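Local coordinates for protein nicotinate-nucleotide diphosphorylase (Carboxylating) (Streptococcus pyogenes GA06023, PDB 5HUO) that catalyses the formation of nicotinate mononucleotide, carbon dioxide and diphosphate from quinolinate and phosphoribosyl pyrophosphate, a step of NAD biosynthesis, probably serving quinolinate breakdown, at residues L71-A76 with D113-I118; T83-V88 with N134-L139. One frame throughout, in Å; residues are numbered along the deposited sequence.

Contact 1: residues L71-A76 with D113-I118; sequences LFAKEA and DLVLEI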
loop_
_atom_site.group_PDB
_atom_site.type_symbol
_atom_site.label_atom_id
_atom_site.label_comp_id
_atom_site.label_asym_id
_atom_site.label_seq_id
_atom_site.Cartn_x
_atom_site.Cartn_y
_atom_site.Cartn_z
ATOM N N LEU A 71 -23.316 -24.405 -2.634
ATOM C CA LEU A 71 -23.469 -23.349 -3.592
ATOM C C LEU A 71 -24.379 -23.839 -4.719
ATOM O O LEU A 71 -24.051 -24.798 -5.400
ATOM C CB LEU A 71 -22.126 -22.950 -4.176
ATOM C CG LEU A 71 -22.177 -21.888 -5.297
ATOM C CD1 LEU A 71 -22.671 -20.537 -4.822
ATOM C CD2 LEU A 71 -20.794 -21.764 -5.902
ATOM N N PHE A 72 -25.499 -23.158 -4.906
ATOM C CA PHE A 72 -26.484 -23.515 -5.902
ATOM C C PHE A 72 -26.614 -22.435 -6.969
ATOM O O PHE A 72 -26.685 -21.241 -6.670
ATOM C CB PHE A 72 -27.867 -23.715 -5.268
ATOM C CG PHE A 72 -27.982 -24.955 -4.452
ATOM C CD1 PHE A 72 -28.112 -26.194 -5.087
ATOM C CD2 PHE A 72 -27.989 -24.903 -3.053
ATOM C CE1 PHE A 72 -28.164 -27.356 -4.338
ATOM C CE2 PHE A 72 -28.079 -26.058 -2.322
ATOM C CZ PHE A 72 -28.155 -27.280 -2.961
ATOM N N ALA A 73 -26.679 -22.870 -8.205
ATOM C CA ALA A 73 -27.049 -21.976 -9.264
ATOM C C ALA A 73 -28.530 -21.724 -9.151
ATOM O O ALA A 73 -29.294 -22.649 -8.924
ATOM C CB ALA A 73 -26.721 -22.587 -10.619
ATOM N N LYS A 74 -28.954 -20.488 -9.349
ATOM C CA LYS A 74 -30.381 -20.131 -9.254
ATOM C C LYS A 74 -30.991 -19.593 -10.527
ATOM O O LYS A 74 -32.116 -19.122 -10.547
ATOM C CB LYS A 74 -30.568 -19.157 -8.120
ATOM C CG LYS A 74 -30.472 -19.881 -6.792
ATOM C CD LYS A 74 -31.809 -20.605 -6.528
ATOM C CE LYS A 74 -31.719 -21.880 -5.636
ATOM N NZ LYS A 74 -32.009 -21.589 -4.177
ATOM N N GLU A 75 -30.257 -19.740 -11.619
ATOM C CA GLU A 75 -30.593 -19.111 -12.886
ATOM C C GLU A 75 -29.711 -19.721 -13.972
ATOM O O GLU A 75 -28.562 -20.044 -13.720
ATOM C CB GLU A 75 -30.316 -17.607 -12.757
ATOM C CG GLU A 75 -30.706 -16.770 -13.952
ATOM C CD GLU A 75 -30.474 -15.293 -13.740
ATOM O OE1 GLU A 75 -30.062 -14.868 -12.636
ATOM O OE2 GLU A 75 -30.737 -14.537 -14.680
ATOM N N ALA A 76 -30.251 -19.850 -15.163
ATOM C CA ALA A 76 -29.549 -20.478 -16.252
ATOM C C ALA A 76 -28.583 -19.528 -16.937
ATOM O O ALA A 76 -28.887 -18.348 -17.125
ATOM C CB ALA A 76 -30.520 -21.022 -17.262
ATOM N N ASP A 113 -28.791 -26.373 -9.772
ATOM C CA ASP A 113 -27.540 -27.155 -9.885
ATOM C C ASP A 113 -26.642 -26.946 -8.669
ATOM O O ASP A 113 -26.467 -25.833 -8.205
ATOM C CB ASP A 113 -26.737 -26.720 -11.069
ATOM C CG ASP A 113 -27.252 -27.223 -12.332
ATOM O OD1 ASP A 113 -28.325 -27.907 -12.304
ATOM O OD2 ASP A 113 -26.592 -26.916 -13.372
ATOM N N LEU A 114 -26.090 -28.047 -8.177
ATOM C CA LEU A 114 -25.125 -28.008 -7.084
ATOM C C LEU A 114 -23.694 -27.810 -7.656
ATOM O O LEU A 114 -23.025 -28.749 -8.086
ATOM C CB LEU A 114 -25.202 -29.270 -6.237
ATOM C CG LEU A 114 -24.081 -29.432 -5.207
ATOM C CD1 LEU A 114 -24.195 -28.407 -4.126
ATOM C CD2 LEU A 114 -24.139 -30.824 -4.590
ATOM N N VAL A 115 -23.242 -26.578 -7.612
ATOM C CA VAL A 115 -21.959 -26.210 -8.187
ATOM C C VAL A 115 -20.772 -26.586 -7.283
ATOM O O VAL A 115 -19.794 -27.136 -7.726
ATOM C CB VAL A 115 -21.920 -24.711 -8.452
ATOM C CG1 VAL A 115 -20.559 -24.302 -9.015
ATOM C CG2 VAL A 115 -23.033 -24.321 -9.422
ATOM N N LEU A 116 -20.912 -26.313 -6.004
ATOM C CA LEU A 116 -19.880 -26.610 -5.022
ATOM C C LEU A 116 -20.459 -26.864 -3.625
ATOM O O LEU A 116 -21.489 -26.318 -3.261
ATOM C CB LEU A 116 -18.909 -25.429 -4.893
ATOM C CG LEU A 116 -17.622 -25.432 -5.658
ATOM C CD1 LEU A 116 -16.697 -24.439 -4.981
ATOM C CD2 LEU A 116 -16.911 -26.762 -5.732
ATOM N N GLU A 117 -19.698 -27.631 -2.850
ATOM C CA GLU A 117 -19.872 -27.709 -1.436
ATOM C C GLU A 117 -18.677 -27.099 -0.807
ATOM O O GLU A 117 -17.562 -27.326 -1.208
ATOM C CB GLU A 117 -20.048 -29.136 -1.000
ATOM C CG GLU A 117 -21.466 -29.647 -1.242
ATOM C CD GLU A 117 -21.590 -31.177 -1.202
ATOM O OE1 GLU A 117 -20.609 -31.902 -1.477
ATOM O OE2 GLU A 117 -22.733 -31.636 -0.936
ATOM N N ILE A 118 -18.943 -26.255 0.163
ATOM C CA ILE A 118 -17.902 -25.551 0.899
ATOM C C ILE A 118 -17.825 -26.049 2.360
ATOM O O ILE A 118 -18.814 -25.987 3.087
ATOM C CB ILE A 118 -18.140 -24.034 0.930
ATOM C CG1 ILE A 118 -18.256 -23.475 -0.451
ATOM C CG2 ILE A 118 -16.971 -23.317 1.630
ATOM C CD1 ILE A 118 -19.676 -23.361 -0.944
#
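The backbone N of Leu71 donates to Leu116 O at 2.7 Å (N-H...O angle 175°), and Leu71 O accepts from Val115 N at 3.0 Å. Because Val115 and Leu116 both face the single residue Leu71, the pairing is a classic beta bulge, and the register slips by one before Phe72 meets Leu114 as a non-hydrogen-bonded pair. Beyond it, Ala73 N donates to Asp113 O at 3.0 Å. The two strands, antiparallel at 168°, are the central pair of a four-stranded antiparallel sheet, between strands 95-98 and 304-311, the latter from the end of the chain. On the face carrying Leu71, its CG stands anti to the backbone N (chi1 176°), and CD2 runs alongside Val115, reaching CG1 at 4.0 Å, while Leu71 CB meets Leu116 CB and Ile118 CD1. The other face carries Phe72, whose CE1 lies 4.0 Å from Leu114 CB, the ring set obliquely to that side chain. Outside the pair, Asp113 OD2 accepts a hydrogen bond from Thr110 N, and Phe72 bonds through its backbone to Ser305 on strand 304-311.

Contact 2: residues T83-V88 with N134-L139; sequences TVFQRV and NFLQHL
Val84 sets its CG1 methyl against the root of the Phe135 side chain, 3.8 Å from Phe135 CB and equally near Phe135 CG, with the two side chains crossing at about a right angle. The placement follows from the torsions: CG1 of Val84 is anti to the backbone N (chi1 178°), which leaves CG2 for the other neighbour, Leu139, whose CD1 it approaches to 4.3 Å. One turn further along helix 82-92, Val88 CG2 comes to 4.3 Å from Phe135 CD2, so two valines four residues apart touch the same aromatic side chain, both obliquely to its ring. The segments run at 169° to each other, 8.6 Å between axes, so helices 82-92 and 122-153 pair antiparallel here, in the N-terminal domain. No hydrogen bond joins the two segments; the evidence is of apolar packing alone. Beside Val84 and Val88, Phe85 and Leu136 are the closest backbone positions, CA to CA 5.7 Å. Both methyls of Leu136 approach Phe85 from one side: CD1 is 4.1 Å from Phe85 CB and CD2 4.1 Å from Phe85 CD1, the side chains crossing at a slant. Helix 35-49 adds Leu42, which touches both Val88 and Phe135. Pro168 of the second subunit also packs on Phe135, so this buried layer extends to the subunit boundary.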
loop_
_atom_site.group_PDB
_atom_site.type_symbol
_atom_site.label_atom_id
_atom_site.label_comp_id
_atom_site.label_asym_id
_atom_site.label_seq_id
_atom_site.Cartn_x
_atom_site.Cartn_y
_atom_site.Cartn_z
ATOM N N THR A 83 -13.007 -20.226 -9.264
ATOM C CA THR A 83 -11.819 -20.266 -8.454
ATOM C C THR A 83 -11.668 -18.930 -7.737
ATOM O O THR A 83 -11.015 -18.877 -6.667
ATOM C CB THR A 83 -10.523 -20.618 -9.201
ATOM O OG1 THR A 83 -10.165 -19.554 -10.016
ATOM C CG2 THR A 83 -10.675 -21.789 -10.050
ATOM N N VAL A 84 -12.246 -17.872 -8.298
ATOM C CA VAL A 84 -12.263 -16.596 -7.586
ATOM C C VAL A 84 -13.116 -16.682 -6.326
ATOM O O VAL A 84 -12.737 -16.319 -5.240
ATOM C CB VAL A 84 -12.849 -15.486 -8.426
ATOM C CG1 VAL A 84 -12.892 -14.210 -7.643
ATOM C CG2 VAL A 84 -12.013 -15.248 -9.645
ATOM N N PHE A 85 -14.298 -17.233 -6.528
ATOM C CA PHE A 85 -15.245 -17.579 -5.425
ATOM C C PHE A 85 -14.550 -18.354 -4.307
ATOM O O PHE A 85 -14.606 -17.981 -3.146
ATOM C CB PHE A 85 -16.409 -18.412 -5.972
ATOM C CG PHE A 85 -17.296 -18.977 -4.921
ATOM C CD1 PHE A 85 -18.370 -18.263 -4.454
ATOM C CD2 PHE A 85 -17.072 -20.234 -4.415
ATOM C CE1 PHE A 85 -19.185 -18.796 -3.464
ATOM C CE2 PHE A 85 -17.905 -20.793 -3.478
ATOM C CZ PHE A 85 -18.954 -20.077 -2.981
ATOM N N GLN A 86 -13.843 -19.382 -4.716
ATOM C CA GLN A 86 -13.133 -20.232 -3.761
ATOM C C GLN A 86 -12.069 -19.464 -2.964
ATOM O O GLN A 86 -11.864 -19.684 -1.771
ATOM C CB GLN A 86 -12.472 -21.432 -4.469
ATOM C CG GLN A 86 -13.497 -22.393 -5.006
ATOM C CD GLN A 86 -12.907 -23.626 -5.645
ATOM O OE1 GLN A 86 -13.047 -23.826 -6.854
ATOM N NE2 GLN A 86 -12.241 -24.448 -4.867
ATOM N N ARG A 87 -11.355 -18.610 -3.685
ATOM C CA ARG A 87 -10.172 -17.923 -3.125
ATOM C C ARG A 87 -10.554 -16.960 -2.017
ATOM O O ARG A 87 -9.828 -16.765 -1.081
ATOM C CB ARG A 87 -9.397 -17.210 -4.246
ATOM C CG ARG A 87 -8.102 -16.594 -3.777
ATOM C CD ARG A 87 -7.140 -17.610 -3.221
ATOM N NE ARG A 87 -5.881 -17.009 -2.871
ATOM C CZ ARG A 87 -5.035 -17.471 -1.950
ATOM N NH1 ARG A 87 -3.936 -16.813 -1.656
ATOM N NH2 ARG A 87 -5.252 -18.567 -1.302
ATOM N N VAL A 88 -11.734 -16.412 -2.109
ATOM C CA VAL A 88 -12.230 -15.524 -1.050
ATOM C C VAL A 88 -12.210 -16.254 0.295
ATOM O O VAL A 88 -11.783 -15.690 1.314
ATOM C CB VAL A 88 -13.646 -15.022 -1.321
ATOM C CG1 VAL A 88 -14.172 -14.230 -0.145
ATOM C CG2 VAL A 88 -13.686 -14.156 -2.554
ATOM N N ASN A 134 -20.707 -12.167 -4.638
ATOM C CA ASN A 134 -20.627 -10.941 -5.418
ATOM C C ASN A 134 -19.660 -11.092 -6.583
ATOM O O ASN A 134 -19.973 -10.701 -7.706
ATOM C CB ASN A 134 -20.228 -9.755 -4.545
ATOM C CG ASN A 134 -21.380 -9.245 -3.675
ATOM O OD1 ASN A 134 -22.502 -9.689 -3.803
ATOM N ND2 ASN A 134 -21.101 -8.301 -2.800
ATOM N N PHE A 135 -18.503 -11.710 -6.352
ATOM C CA PHE A 135 -17.583 -11.969 -7.468
ATOM C C PHE A 135 -18.227 -12.931 -8.443
ATOM O O PHE A 135 -18.366 -12.637 -9.594
ATOM C CB PHE A 135 -16.236 -12.495 -7.005
ATOM C CG PHE A 135 -15.279 -11.412 -6.576
ATOM C CD1 PHE A 135 -14.586 -10.695 -7.488
ATOM C CD2 PHE A 135 -15.109 -11.098 -5.202
ATOM C CE1 PHE A 135 -13.756 -9.675 -7.094
ATOM C CE2 PHE A 135 -14.256 -10.088 -4.808
ATOM C CZ PHE A 135 -13.576 -9.376 -5.765
ATOM N N LEU A 136 -18.655 -14.067 -7.941
ATOM C CA LEU A 136 -19.208 -15.144 -8.782
ATOM C C LEU A 136 -20.409 -14.715 -9.600
ATOM O O LEU A 136 -20.516 -15.000 -10.783
ATOM C CB LEU A 136 -19.590 -16.320 -7.945
ATOM C CG LEU A 136 -19.961 -17.573 -8.751
ATOM C CD1 LEU A 136 -18.736 -18.217 -9.343
ATOM C CD2 LEU A 136 -20.707 -18.560 -7.869
ATOM N N GLN A 137 -21.296 -13.969 -8.984
ATOM C CA GLN A 137 -22.510 -13.500 -9.665
ATOM C C GLN A 137 -22.146 -12.574 -10.780
ATOM O O GLN A 137 -22.677 -12.664 -11.876
ATOM C CB GLN A 137 -23.451 -12.834 -8.705
ATOM C CG GLN A 137 -24.218 -13.855 -7.884
ATOM C CD GLN A 137 -25.154 -13.240 -6.912
ATOM O OE1 GLN A 137 -25.148 -12.007 -6.722
ATOM N NE2 GLN A 137 -25.908 -14.061 -6.213
ATOM N N HIS A 138 -21.223 -11.691 -10.506
ATOM C CA HIS A 138 -20.854 -10.620 -11.480
ATOM C C HIS A 138 -20.165 -11.228 -12.720
ATOM O O HIS A 138 -20.523 -10.912 -13.869
ATOM C CB HIS A 138 -19.923 -9.605 -10.793
ATOM C CG HIS A 138 -19.445 -8.500 -11.667
ATOM N ND1 HIS A 138 -20.246 -7.457 -12.045
ATOM C CD2 HIS A 138 -18.232 -8.245 -12.223
ATOM C CE1 HIS A 138 -19.564 -6.608 -12.807
ATOM N NE2 HIS A 138 -18.333 -7.066 -12.937
ATOM N N LEU A 139 -19.200 -12.107 -12.461
ATOM C CA LEU A 139 -18.435 -12.677 -13.517
ATOM C C LEU A 139 -19.318 -13.657 -14.328
ATOM O O LEU A 139 -19.202 -13.739 -15.565
ATOM C CB LEU A 139 -17.173 -13.350 -12.979
ATOM C CG LEU A 139 -16.228 -12.394 -12.274
ATOM C CD1 LEU A 139 -14.986 -13.121 -11.820
ATOM C CD2 LEU A 139 -15.775 -11.279 -13.148
#

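The centres of contacts 1 and 2 lie about 13 Å apart, centre to centre, within the N-terminal domain, and the two touch directly. Leu71 CD2 is 3.8 Å from both Leu136 CD2 and Phe85 CZ, and Ile118 CD1 is 3.9 Å from Phe85 CZ, so the helix pair packs on the sheet face bearing Leu71 and Ile118. Along the chain the segments alternate: strand 66-73, helix 82-92, strand 114-119, then helix 122-153, which directly follows that strand. Each contact therefore joins segments separated by one belonging to the other, and the sheet and helices share one apolar core. Contact 2 lies nearer the chain's centre, its own centre about 13 Å away against about 21 Å for contact 1.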